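Local coordinates for putative phosphomannomutase (Thermus thermophilus, PDB 1TUO), which probably works as a magnesium-dependent mutase of the phosphohexose mutase family, shifting a phosphate group between positions of a sugar, perhaps a hexose or pentose, at residues W295-L300 with L304-T309; L274-F279 with K371-L376; R34-Y39 with R66-H71. All blocks are in the same frame, centred on the assembly; numbering follows the deposited sequence.

Contacts 1 and 2 belong to one neighbourhood, alpha/beta/alpha domain III, with centres about 10 Å apart. Along the chain the 295-300/304-309 contact is nested inside the loop closed by 274-279 and 371-376, and the two share a leucine cluster in which Leu304 CD1 meets Leu276 CD1 at 3.4 Å; the Phe306 and Phe279 rings also touch. Contact 3, in domain I, lies on the opposite side of the chain's centre, its own centre about 43 Å from that of contact 1 and about 45 Å from that of contact 2. Each place joins helices or strands of an alpha/beta/alpha domain.

Contact 1: residues W295-L300 with L304-T309; sequences WLLDRL and LGFGVT
Leu304 N donates to Leu300 O at 2.8 Å with an N-H...O angle of 165°, an i to i+4 bond that closes the last turn of helix 296-304. The chain then leaves the helix at Gly305, whose positive phi would jam a CB against the preceding carbonyl. The Leu300 carbonyl also has Phe306 nearby: ring atom CE1 approaches Leu300 O obliquely, at 3.8 Å. Phe306 places CG between its backbone N and carbonyl carbon (chi1 62°), which turns the ring back toward Leu297 and Leu300. There Phe306 CZ meets Leu300 CG at 4.0 Å, and Leu297 CD1 comes in at the ring edge, beside CE2. Leu300 meets the ring with CG and CD2 and keeps its CD1 for Leu304 CD1, at 3.7 Å. Further on, Val308 sends CG2 against the helix backbone, 3.8 Å from Leu297 O. A water donates to Val308 O at 2.9 Å and, weakly, to Asp298 OD1, while Asp298 OD2 makes a salt bridge to Lys289. Phe328 meets the Phe306 ring edge-to-face.

These residues join helix 296-304 to strand 308-311, within the beta-alpha-beta unit that begins with strand 286-290. Chemically the joint is divided: Leu297, Leu300 and Phe306 make the buried part, with Leu304 at its margin; the Leu300 carbonyl is taken up by Leu304 N; and charge and water are kept to the Asp298 end.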
loop_
_atom_site.group_PDB
_atom_site.type_symbol
_atom_site.label_atom_id
_atom_site.label_comp_id
_atom_site.label_asym_id
_atom_site.label_seq_id
_atom_site.Cartn_x
_atom_site.Cartn_y
_atom_site.Cartn_z
ATOM N N TRP A 295 1.988 -17.871 -5.449
ATOM C CA TRP A 295 2.804 -18.914 -4.850
ATOM C C TRP A 295 4.195 -18.934 -5.472
ATOM O O TRP A 295 5.021 -19.773 -5.119
ATOM C CB TRP A 295 2.150 -20.293 -4.984
ATOM C CG TRP A 295 1.664 -20.638 -6.350
ATOM C CD1 TRP A 295 2.016 -20.048 -7.531
ATOM C CD2 TRP A 295 0.743 -21.679 -6.679
ATOM N NE1 TRP A 295 1.365 -20.661 -8.580
ATOM C CE2 TRP A 295 0.578 -21.668 -8.082
ATOM C CE3 TRP A 295 0.040 -22.627 -5.922
ATOM C CZ2 TRP A 295 -0.261 -22.565 -8.743
ATOM C CZ3 TRP A 295 -0.794 -23.520 -6.579
ATOM C CH2 TRP A 295 -0.937 -23.481 -7.976
ATOM N N LEU A 296 4.457 -18.023 -6.408
ATOM C CA LEU A 296 5.782 -17.971 -7.009
ATOM C C LEU A 296 6.752 -17.481 -5.938
ATOM O O LEU A 296 7.939 -17.789 -5.980
ATOM C CB LEU A 296 5.819 -17.025 -8.218
ATOM C CG LEU A 296 5.747 -17.669 -9.609
ATOM C CD1 LEU A 296 4.331 -18.166 -9.877
ATOM C CD2 LEU A 296 6.154 -16.651 -10.672
ATOM N N LEU A 297 6.253 -16.713 -4.973
ATOM C CA LEU A 297 7.141 -16.226 -3.919
ATOM C C LEU A 297 7.597 -17.413 -3.070
ATOM O O LEU A 297 8.783 -17.533 -2.736
ATOM C CB LEU A 297 6.442 -15.188 -3.036
ATOM C CG LEU A 297 7.317 -14.567 -1.940
ATOM C CD1 LEU A 297 8.569 -13.949 -2.558
ATOM C CD2 LEU A 297 6.516 -13.514 -1.194
ATOM N N ASP A 298 6.658 -18.295 -2.726
ATOM C CA ASP A 298 6.981 -19.482 -1.932
ATOM C C ASP A 298 8.018 -20.317 -2.680
ATOM O O ASP A 298 9.004 -20.771 -2.095
ATOM C CB ASP A 298 5.737 -20.353 -1.706
ATOM C CG ASP A 298 4.576 -19.581 -1.120
ATOM O OD1 ASP A 298 4.082 -19.979 -0.046
ATOM O OD2 ASP A 298 4.151 -18.583 -1.738
ATOM N N ARG A 299 7.785 -20.516 -3.976
ATOM C CA ARG A 299 8.696 -21.302 -4.808
ATOM C C ARG A 299 10.070 -20.642 -4.895
ATOM O O ARG A 299 11.095 -21.321 -4.811
ATOM C CB ARG A 299 8.108 -21.490 -6.218
ATOM C CG ARG A 299 9.017 -22.241 -7.208
ATOM C CD ARG A 299 9.386 -23.641 -6.721
ATOM N NE ARG A 299 8.269 -24.583 -6.786
ATOM C CZ ARG A 299 7.831 -25.164 -7.900
ATOM N NH1 ARG A 299 8.412 -24.907 -9.068
ATOM N NH2 ARG A 299 6.809 -26.012 -7.847
ATOM N N LEU A 300 10.097 -19.320 -5.050
ATOM C CA LEU A 300 11.375 -18.618 -5.138
ATOM C C LEU A 300 12.161 -18.854 -3.849
ATOM O O LEU A 300 13.371 -19.097 -3.877
ATOM C CB LEU A 300 11.149 -17.116 -5.346
ATOM C CG LEU A 300 12.376 -16.269 -5.693
ATOM C CD1 LEU A 300 12.915 -16.676 -7.065
ATOM C CD2 LEU A 300 11.998 -14.791 -5.699
ATOM N N LEU A 304 15.761 -20.619 -3.976
ATOM C CA LEU A 304 16.958 -19.843 -3.656
ATOM C C LEU A 304 17.447 -19.888 -2.211
ATOM O O LEU A 304 18.604 -19.550 -1.940
ATOM C CB LEU A 304 16.760 -18.388 -4.081
ATOM C CG LEU A 304 16.477 -18.188 -5.572
ATOM C CD1 LEU A 304 16.402 -16.704 -5.872
ATOM C CD2 LEU A 304 17.570 -18.849 -6.412
ATOM N N GLY A 305 16.580 -20.274 -1.282
ATOM C CA GLY A 305 17.012 -20.371 0.101
ATOM C C GLY A 305 16.573 -19.352 1.140
ATOM O O GLY A 305 17.392 -18.922 1.955
ATOM N N PHE A 306 15.306 -18.943 1.119
ATOM C CA PHE A 306 14.805 -18.015 2.129
ATOM C C PHE A 306 13.397 -18.411 2.549
ATOM O O PHE A 306 12.605 -18.893 1.740
ATOM C CB PHE A 306 14.847 -16.544 1.657
ATOM C CG PHE A 306 13.988 -16.235 0.456
ATOM C CD1 PHE A 306 14.534 -16.230 -0.824
ATOM C CD2 PHE A 306 12.649 -15.881 0.613
ATOM C CE1 PHE A 306 13.767 -15.872 -1.932
ATOM C CE2 PHE A 306 11.870 -15.522 -0.492
ATOM C CZ PHE A 306 12.432 -15.515 -1.766
ATOM N N GLY A 307 13.098 -18.220 3.827
ATOM C CA GLY A 307 11.793 -18.591 4.332
ATOM C C GLY A 307 10.681 -17.679 3.862
ATOM O O GLY A 307 10.920 -16.530 3.482
ATOM N N VAL A 308 9.462 -18.205 3.874
ATOM C CA VAL A 308 8.294 -17.431 3.471
ATOM C C VAL A 308 7.181 -17.662 4.474
ATOM O O VAL A 308 6.773 -18.798 4.714
ATOM C CB VAL A 308 7.796 -17.835 2.070
ATOM C CG1 VAL A 308 6.559 -17.018 1.704
ATOM C CG2 VAL A 308 8.891 -17.607 1.050
ATOM N N THR A 309 6.707 -16.573 5.072
ATOM C CA THR A 309 5.632 -16.629 6.048
ATOM C C THR A 309 4.359 -16.142 5.384
ATOM O O THR A 309 4.366 -15.105 4.736
ATOM C CB THR A 309 5.936 -15.722 7.251
ATOM O OG1 THR A 309 7.087 -16.226 7.944
ATOM C CG2 THR A 309 4.742 -15.672 8.201
HETATM O O HOH W 1 4.382 -19.777 3.416
#

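Contact 2: residues L274-F279 with K371-L376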
loop_
_atom_site.group_PDB
_atom_site.type_symbol
_atom_site.label_atom_id
_atom_site.label_comp_id
_atom_site.label_asym_id
_atom_site.label_seq_id
_atom_site.Cartn_x
_atom_site.Cartn_y
_atom_site.Cartn_z
ATOM N N LEU A 274 11.039 -7.771 -6.904
ATOM C CA LEU A 274 11.787 -7.059 -5.870
ATOM C C LEU A 274 12.336 -8.019 -4.821
ATOM O O LEU A 274 13.397 -7.780 -4.246
ATOM C CB LEU A 274 10.911 -5.983 -5.208
ATOM C CG LEU A 274 10.629 -4.758 -6.090
ATOM C CD1 LEU A 274 9.830 -3.727 -5.293
ATOM C CD2 LEU A 274 11.945 -4.141 -6.582
ATOM N N ALA A 275 11.630 -9.117 -4.567
ATOM C CA ALA A 275 12.125 -10.080 -3.592
ATOM C C ALA A 275 13.413 -10.685 -4.141
ATOM O O ALA A 275 14.394 -10.845 -3.417
ATOM C CB ALA A 275 11.095 -11.183 -3.344
ATOM N N LEU A 276 13.409 -11.003 -5.431
ATOM C CA LEU A 276 14.582 -11.594 -6.067
ATOM C C LEU A 276 15.750 -10.620 -6.051
ATOM O O LEU A 276 16.866 -10.986 -5.701
ATOM C CB LEU A 276 14.273 -11.977 -7.515
ATOM C CG LEU A 276 15.441 -12.555 -8.322
ATOM C CD1 LEU A 276 15.932 -13.838 -7.667
ATOM C CD2 LEU A 276 14.979 -12.839 -9.745
ATOM N N TYR A 277 15.482 -9.382 -6.442
ATOM C CA TYR A 277 16.512 -8.353 -6.475
ATOM C C TYR A 277 17.139 -8.129 -5.100
ATOM O O TYR A 277 18.365 -8.113 -4.967
ATOM C CB TYR A 277 15.921 -7.040 -6.995
ATOM C CG TYR A 277 16.913 -5.896 -6.997
ATOM C CD1 TYR A 277 16.736 -4.791 -6.165
ATOM C CD2 TYR A 277 18.043 -5.937 -7.809
ATOM C CE1 TYR A 277 17.668 -3.753 -6.144
ATOM C CE2 TYR A 277 18.980 -4.905 -7.795
ATOM C CZ TYR A 277 18.788 -3.820 -6.960
ATOM O OH TYR A 277 19.725 -2.808 -6.929
ATOM N N ARG A 278 16.306 -7.971 -4.077
ATOM C CA ARG A 278 16.818 -7.737 -2.732
ATOM C C ARG A 278 17.584 -8.946 -2.209
ATOM O O ARG A 278 18.607 -8.798 -1.539
ATOM C CB ARG A 278 15.670 -7.367 -1.782
ATOM C CG ARG A 278 15.155 -5.946 -1.993
ATOM C CD ARG A 278 13.808 -5.702 -1.307
ATOM N NE ARG A 278 13.871 -5.645 0.157
ATOM C CZ ARG A 278 14.390 -4.639 0.861
ATOM N NH1 ARG A 278 14.912 -3.585 0.249
ATOM N NH2 ARG A 278 14.360 -4.673 2.190
ATOM N N PHE A 279 17.096 -10.144 -2.519
ATOM C CA PHE A 279 17.777 -11.349 -2.076
ATOM C C PHE A 279 19.162 -11.417 -2.708
ATOM O O PHE A 279 20.149 -11.743 -2.038
ATOM C CB PHE A 279 16.998 -12.598 -2.477
ATOM C CG PHE A 279 17.738 -13.872 -2.204
ATOM C CD1 PHE A 279 17.730 -14.439 -0.938
ATOM C CD2 PHE A 279 18.480 -14.484 -3.208
ATOM C CE1 PHE A 279 18.454 -15.599 -0.674
ATOM C CE2 PHE A 279 19.207 -15.641 -2.953
ATOM C CZ PHE A 279 19.192 -16.196 -1.681
ATOM N N LYS A 371 10.838 -12.487 -16.073
ATOM C CA LYS A 371 11.064 -13.701 -16.861
ATOM C C LYS A 371 12.106 -14.546 -16.130
ATOM O O LYS A 371 12.066 -15.775 -16.170
ATOM C CB LYS A 371 11.584 -13.348 -18.257
ATOM C CG LYS A 371 10.615 -12.546 -19.109
ATOM C CD LYS A 371 9.391 -13.352 -19.495
ATOM C CE LYS A 371 8.452 -12.526 -20.371
ATOM N NZ LYS A 371 7.256 -13.302 -20.815
ATOM N N GLU A 372 13.035 -13.866 -15.462
ATOM C CA GLU A 372 14.083 -14.528 -14.698
ATOM C C GLU A 372 13.448 -15.150 -13.454
ATOM O O GLU A 372 13.870 -16.209 -12.986
ATOM C CB GLU A 372 15.165 -13.512 -14.307
ATOM C CG GLU A 372 16.256 -14.030 -13.373
ATOM C CD GLU A 372 17.251 -14.976 -14.039
ATOM O OE1 GLU A 372 17.419 -14.927 -15.279
ATOM O OE2 GLU A 372 17.887 -15.758 -13.303
ATOM N N VAL A 373 12.430 -14.490 -12.911
ATOM C CA VAL A 373 11.738 -15.038 -11.756
ATOM C C VAL A 373 11.070 -16.334 -12.205
ATOM O O VAL A 373 11.130 -17.348 -11.514
ATOM C CB VAL A 373 10.645 -14.075 -11.228
ATOM C CG1 VAL A 373 9.757 -14.789 -10.218
ATOM C CG2 VAL A 373 11.296 -12.857 -10.582
ATOM N N GLU A 374 10.431 -16.295 -13.368
ATOM C CA GLU A 374 9.760 -17.485 -13.879
ATOM C C GLU A 374 10.750 -18.614 -14.158
ATOM O O GLU A 374 10.444 -19.783 -13.932
ATOM C CB GLU A 374 8.949 -17.134 -15.133
ATOM C CG GLU A 374 7.602 -16.493 -14.790
ATOM C CD GLU A 374 6.836 -15.981 -15.996
ATOM O OE1 GLU A 374 5.588 -16.065 -15.976
ATOM O OE2 GLU A 374 7.468 -15.482 -16.952
ATOM N N ALA A 375 11.942 -18.260 -14.626
ATOM C CA ALA A 375 12.964 -19.266 -14.913
ATOM C C ALA A 375 13.460 -19.918 -13.623
ATOM O O ALA A 375 13.574 -21.141 -13.537
ATOM C CB ALA A 375 14.138 -18.626 -15.659
ATOM N N LEU A 376 13.761 -19.097 -12.624
ATOM C CA LEU A 376 14.253 -19.601 -11.347
ATOM C C LEU A 376 13.215 -20.403 -10.559
ATOM O O LEU A 376 13.573 -21.278 -9.773
ATOM C CB LEU A 376 14.765 -18.437 -10.490
ATOM C CG LEU A 376 15.965 -17.669 -11.051
ATOM C CD1 LEU A 376 16.281 -16.469 -10.153
ATOM C CD2 LEU A 376 17.179 -18.605 -11.147
#
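Glu372 brings the one flat group among the residues that touch here, and its carboxylate has neither face nor edge against Leu276; the contact is made nearer the backbone, by its methylene CG, 4.0 Å from Leu276 CD2. Everything else is aliphatic. Leu276 points at the second helix and does all the work for its own: with CG anti to the backbone N (chi1 177°), its two methyls are carried out to meet three side chains of 371-376. CD2 of Leu276 lies 3.8 Å from Val373 CG2, the two side chains running alongside and pointing opposite ways. Leu276 CD1 meets Leu376 CD1 at 3.6 Å, and these two leucines lie roughly perpendicular. Leu376 CD1 is also close to Leu276 CD2, so this one methyl sits against both branches. With a single residue spanning the gap, the area shared is small, and the segment axes stay 10.6 Å apart at 80° to each other.

Helix 296-304 completes the cluster. Its Leu300 and Leu304 pack on Leu276, its Leu296 packs on Val373, and Arg303 NH1 bonds Leu376 O, so it contacts both helices of the pair. Elsewhere on helix 267-280, Leu274 and Tyr277 pack on helix 348-362, and Leu274 and Arg278 touch Tyr339 in strand 337-339.

Contact 3: residues R34-Y39 with R66-H71; sequences RLAEAY and RALSGH
The imidazole of His71 swings away from its own backbone N (chi1 -166°), reaching across to the helix of 34-39, and Glu37 bends at chi2 (74°) to bring its carboxylate round to the ring. The result is a nearly straight hydrogen bond in which His71 NE2 donates to Glu37 OE2 at 2.8 Å. The oxygen lies in the ring plane and is met nearly along its own C-O axis. Carboxylate and imidazole planes stand 70° apart, so the acid presents its oxygen at the ring edge without lying flat against it. One face of the same ring is taken by Ala36, whose methyl makes a CH-pi contact: Ala36 CB is 3.8 Å from the centroid of the His71 ring and closest to its CG, at 3.6 Å. That methyl is pressed by Leu68 as well, with Ala36 CB and Leu68 CD1 only 3.4 Å apart, tighter than usual for two carbons.

Both ring nitrogens are engaged, since His71 ND1 bonds His33 ND1, one turn earlier on the helix of Glu37. Glu37 is held in turn by a salt bridge from its OE1 to Arg41 NE. A leucine in place of His71 would probably leave Glu37 OE2 and His33 ND1 without their shared mate and Ala36 without a ring face to lie on.

The segment axes come within 9.5 Å, and the two segments run in broadly the same direction. Tyr39 packs on Val51 and Ser69 on Val53, both in strand 50-55, which places helices 29-45 and 61-75 side by side against the sheet. Helix 61-75 is the crossover between parallel strands 50-55 and 78-82, a beta-alpha-beta connection within alpha/beta/alpha domain I of the phosphohexose mutases.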
loop_
_atom_site.group_PDB
_atom_site.type_symbol
_atom_site.label_atom_id
_atom_site.label_comp_id
_atom_site.label_asym_id
_atom_site.label_seq_id
_atom_site.Cartn_x
_atom_site.Cartn_y
_atom_site.Cartn_z
ATOM N N ARG A 34 -16.034 12.739 17.440
ATOM C CA ARG A 34 -16.260 11.648 18.376
ATOM C C ARG A 34 -15.031 10.739 18.327
ATOM O O ARG A 34 -14.555 10.254 19.358
ATOM C CB ARG A 34 -17.512 10.858 17.987
ATOM C CG ARG A 34 -18.809 11.618 18.196
ATOM C CD ARG A 34 -19.996 10.858 17.612
ATOM N NE ARG A 34 -20.209 9.562 18.250
ATOM C CZ ARG A 34 -21.009 8.616 17.769
ATOM N NH1 ARG A 34 -21.673 8.823 16.635
ATOM N NH2 ARG A 34 -21.149 7.465 18.419
ATOM N N LEU A 35 -14.506 10.525 17.125
ATOM C CA LEU A 35 -13.328 9.677 16.975
ATOM C C LEU A 35 -12.117 10.354 17.620
ATOM O O LEU A 35 -11.293 9.688 18.256
ATOM C CB LEU A 35 -13.044 9.401 15.496
ATOM C CG LEU A 35 -11.841 8.499 15.192
ATOM C CD1 LEU A 35 -11.979 7.173 15.935
ATOM C CD2 LEU A 35 -11.754 8.260 13.693
ATOM N N ALA A 36 -12.017 11.672 17.468
ATOM C CA ALA A 36 -10.901 12.419 18.045
ATOM C C ALA A 36 -10.895 12.268 19.560
ATOM O O ALA A 36 -9.846 12.063 20.168
ATOM C CB ALA A 36 -10.992 13.888 17.667
ATOM N N GLU A 37 -12.075 12.367 20.165
ATOM C CA GLU A 37 -12.198 12.231 21.613
ATOM C C GLU A 37 -11.737 10.848 22.062
ATOM O O GLU A 37 -11.027 10.711 23.062
ATOM C CB GLU A 37 -13.653 12.445 22.044
ATOM C CG GLU A 37 -13.845 12.497 23.555
ATOM C CD GLU A 37 -13.349 13.795 24.169
ATOM O OE1 GLU A 37 -13.177 13.838 25.406
ATOM O OE2 GLU A 37 -13.145 14.780 23.424
ATOM N N ALA A 38 -12.149 9.821 21.326
ATOM C CA ALA A 38 -11.783 8.446 21.648
ATOM C C ALA A 38 -10.276 8.260 21.572
ATOM O O ALA A 38 -9.657 7.689 22.466
ATOM C CB ALA A 38 -12.458 7.489 20.681
ATOM N N TYR A 39 -9.695 8.741 20.481
ATOM C CA TYR A 39 -8.262 8.623 20.266
ATOM C C TYR A 39 -7.452 9.390 21.310
ATOM O O TYR A 39 -6.452 8.883 21.826
ATOM C CB TYR A 39 -7.922 9.119 18.855
ATOM C CG TYR A 39 -6.485 8.907 18.451
ATOM C CD1 TYR A 39 -5.874 7.658 18.596
ATOM C CD2 TYR A 39 -5.745 9.943 17.891
ATOM C CE1 TYR A 39 -4.553 7.448 18.188
ATOM C CE2 TYR A 39 -4.427 9.743 17.479
ATOM C CZ TYR A 39 -3.840 8.500 17.629
ATOM O OH TYR A 39 -2.541 8.301 17.211
ATOM N N ARG A 66 -7.350 19.268 10.030
ATOM C CA ARG A 66 -7.169 20.436 10.881
ATOM C C ARG A 66 -8.075 20.306 12.105
ATOM O O ARG A 66 -7.678 20.639 13.222
ATOM C CB ARG A 66 -7.505 21.721 10.111
ATOM C CG ARG A 66 -6.506 22.078 9.013
ATOM C CD ARG A 66 -6.693 23.520 8.539
ATOM N NE ARG A 66 -8.005 23.746 7.941
ATOM C CZ ARG A 66 -8.308 23.496 6.669
ATOM N NH1 ARG A 66 -7.389 23.011 5.846
ATOM N NH2 ARG A 66 -9.533 23.733 6.220
ATOM N N ALA A 67 -9.287 19.802 11.888
ATOM C CA ALA A 67 -10.253 19.630 12.971
ATOM C C ALA A 67 -9.747 18.601 13.978
ATOM O O ALA A 67 -9.835 18.804 15.191
ATOM C CB ALA A 67 -11.600 19.188 12.403
ATOM N N LEU A 68 -9.217 17.493 13.471
ATOM C CA LEU A 68 -8.693 16.447 14.346
ATOM C C LEU A 68 -7.484 16.963 15.130
ATOM O O LEU A 68 -7.352 16.703 16.331
ATOM C CB LEU A 68 -8.299 15.212 13.522
ATOM C CG LEU A 68 -7.565 14.088 14.261
ATOM C CD1 LEU A 68 -8.428 13.554 15.397
ATOM C CD2 LEU A 68 -7.213 12.971 13.273
ATOM N N SER A 69 -6.608 17.699 14.453
ATOM C CA SER A 69 -5.408 18.235 15.091
ATOM C C SER A 69 -5.781 19.178 16.228
ATOM O O SER A 69 -5.247 19.080 17.339
ATOM C CB SER A 69 -4.544 18.969 14.057
ATOM O OG SER A 69 -4.093 18.071 13.045
ATOM N N GLY A 70 -6.709 20.087 15.952
ATOM C CA GLY A 70 -7.132 21.030 16.969
ATOM C C GLY A 70 -7.758 20.331 18.162
ATOM O O GLY A 70 -7.477 20.682 19.309
ATOM N N HIS A 71 -8.610 19.344 17.900
ATOM C CA HIS A 71 -9.270 18.614 18.976
ATOM C C HIS A 71 -8.260 17.900 19.881
ATOM O O HIS A 71 -8.338 17.993 21.117
ATOM C CB HIS A 71 -10.264 17.598 18.393
ATOM C CG HIS A 71 -11.218 17.036 19.404
ATOM N ND1 HIS A 71 -12.587 17.095 19.249
ATOM C CD2 HIS A 71 -11.000 16.401 20.580
ATOM C CE1 HIS A 71 -13.171 16.523 20.286
ATOM N NE2 HIS A 71 -12.231 16.092 21.110
#